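ALKF (Bacillus cereus, PDB 3ZBO) is of unknown cellular function but shows affinity for branched DNA and is related to the HEAT-like repeat DNA glycosylases AlkC and AlkD. Local coordinates at residues Y138-G143 with M177-N182. Sequence-based numbering, arbitrary orientation.
Sequences YCWLLG and MNNFLN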
# COMPACT_ATOMS: atom_id res chain seq x y z
N TYR A 138 -3.63 1.30 -6.73
CA TYR A 138 -4.40 0.53 -7.71
C TYR A 138 -4.62 -0.91 -7.25
O TYR A 138 -5.68 -1.50 -7.51
CB TYR A 138 -3.83 0.53 -9.13
CG TYR A 138 -4.32 1.71 -9.91
CD1 TYR A 138 -3.66 2.95 -9.86
CD2 TYR A 138 -5.52 1.60 -10.64
CE1 TYR A 138 -4.18 4.02 -10.59
CE2 TYR A 138 -6.00 2.71 -11.40
CZ TYR A 138 -5.34 3.86 -11.33
OH TYR A 138 -5.86 4.90 -12.07
N CYS A 139 -3.60 -1.53 -6.68
CA CYS A 139 -3.81 -2.92 -6.20
C CYS A 139 -4.93 -2.94 -5.17
O CYS A 139 -5.77 -3.88 -5.22
CB CYS A 139 -2.56 -3.46 -5.53
SG CYS A 139 -1.15 -3.57 -6.61
N TRP A 140 -5.02 -1.96 -4.24
CA TRP A 140 -6.05 -1.99 -3.22
C TRP A 140 -7.38 -1.68 -3.84
O TRP A 140 -8.40 -2.29 -3.42
CB TRP A 140 -5.75 -0.96 -2.09
CG TRP A 140 -4.31 -1.09 -1.60
CD1 TRP A 140 -3.54 0.01 -1.25
CD2 TRP A 140 -3.45 -2.25 -1.45
NE1 TRP A 140 -2.26 -0.39 -0.86
CE2 TRP A 140 -2.15 -1.74 -1.05
CE3 TRP A 140 -3.58 -3.66 -1.73
CZ2 TRP A 140 -1.08 -2.58 -0.76
CZ3 TRP A 140 -2.54 -4.47 -1.48
CH2 TRP A 140 -1.25 -3.94 -1.02
N LEU A 141 -7.42 -0.78 -4.83
CA LEU A 141 -8.73 -0.48 -5.50
C LEU A 141 -9.24 -1.70 -6.25
O LEU A 141 -10.46 -2.01 -6.20
CB LEU A 141 -8.50 0.62 -6.54
CG LEU A 141 -8.27 2.00 -5.98
CD1 LEU A 141 -7.92 2.84 -7.15
CD2 LEU A 141 -9.50 2.53 -5.26
N LEU A 142 -8.36 -2.45 -6.90
CA LEU A 142 -8.85 -3.65 -7.70
C LEU A 142 -9.42 -4.68 -6.73
O LEU A 142 -10.25 -5.49 -7.16
CB LEU A 142 -7.67 -4.20 -8.43
CG LEU A 142 -7.28 -3.38 -9.61
CD1 LEU A 142 -5.88 -3.75 -10.14
CD2 LEU A 142 -8.35 -3.38 -10.78
N GLY A 143 -9.08 -4.61 -5.40
CA GLY A 143 -9.77 -5.50 -4.42
C GLY A 143 -10.99 -4.94 -3.71
O GLY A 143 -11.75 -5.72 -3.06
N MET A 177 4.73 -2.30 -8.67
CA MET A 177 4.27 -2.67 -10.06
C MET A 177 4.10 -4.21 -10.12
O MET A 177 3.23 -4.69 -10.85
CB MET A 177 5.40 -2.24 -11.02
CG MET A 177 5.38 -0.77 -11.26
SD MET A 177 6.85 -0.53 -12.38
CE MET A 177 6.33 0.95 -13.27
N ASN A 178 4.99 -4.97 -9.42
CA ASN A 178 4.81 -6.43 -9.42
C ASN A 178 3.48 -6.85 -8.77
O ASN A 178 2.81 -7.78 -9.29
CB ASN A 178 6.03 -7.08 -8.72
CG ASN A 178 6.08 -8.59 -8.91
OD1 ASN A 178 5.73 -9.35 -7.96
ND2 ASN A 178 6.53 -8.97 -10.05
N ASN A 179 3.18 -6.16 -7.66
CA ASN A 179 1.90 -6.38 -6.97
C ASN A 179 0.78 -6.05 -7.99
O ASN A 179 -0.23 -6.83 -8.06
CB ASN A 179 1.90 -5.52 -5.66
CG ASN A 179 0.71 -5.77 -4.79
OD1 ASN A 179 0.03 -6.78 -4.97
ND2 ASN A 179 0.53 -4.92 -3.75
N PHE A 180 0.92 -4.99 -8.76
CA PHE A 180 -0.14 -4.67 -9.71
C PHE A 180 -0.31 -5.84 -10.73
O PHE A 180 -1.45 -6.17 -11.06
CB PHE A 180 0.22 -3.29 -10.36
CG PHE A 180 -0.77 -2.84 -11.42
CD1 PHE A 180 -1.90 -2.13 -11.03
CD2 PHE A 180 -0.51 -3.13 -12.73
CE1 PHE A 180 -2.81 -1.67 -12.00
CE2 PHE A 180 -1.41 -2.68 -13.72
CZ PHE A 180 -2.59 -1.94 -13.36
N LEU A 181 0.76 -6.39 -11.28
CA LEU A 181 0.64 -7.54 -12.20
C LEU A 181 -0.14 -8.66 -11.54
O LEU A 181 -1.05 -9.21 -12.13
CB LEU A 181 2.02 -8.14 -12.60
CG LEU A 181 2.94 -7.17 -13.33
CD1 LEU A 181 4.10 -8.11 -13.78
CD2 LEU A 181 2.23 -6.58 -14.67
N ASN A 182 0.26 -9.01 -10.30
CA ASN A 182 -0.46 -10.08 -9.63
C ASN A 182 -1.88 -9.78 -9.38
O ASN A 182 -2.72 -10.64 -9.58
CB ASN A 182 0.13 -10.26 -8.22
CG ASN A 182 1.25 -11.17 -8.15
OD1 ASN A 182 1.00 -12.40 -7.97
ND2 ASN A 182 2.43 -10.62 -7.91
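Cys139 SG pushes in between Asn179 and Phe180, 3.3 Å from the backbone N of Phe180 and 3.4 Å from Asn179 CG, where the backbones of the two segments are nearest, Cys139 CA being 5.4 Å from Phe180 CA. The axes of the two segments run 22° from parallel and come within 9.3 Å of each other, and no hydrogen bond links them.

The apolar part of the contact belongs to Phe180. With CG anti to its backbone N (chi1 178°), the ring swings across to the facing helix. Tyr138 CB meets the ring edge, 3.8 Å from CE1, and Leu142 CD1 reaches the same Phe180 CE1 at 4.1 Å.

The Asn179 amide adds van der Waals contact, its CG against the sulfur and its ND2 3.4 Å from Trp140 CH2 on the indole rim. The two side chains, Asn179 and Trp140, cross at about a right angle, with ring and amide planes 63° apart. Trp140 NE1 donates to the carbonyl of Asp102, while Tyr138 OH ends beyond the contact, hydrogen-bonded to Asp120 and Lys154.

This contact joins helices 128-144 and 171-187 in a largely helical stack, consistent with the HEAT-like fold. Helix 98-110 packs against Trp140, Met158 of helix 152-165 touches Tyr138 and Phe180, and helix 219-228 lies against Asn178 and Asn182.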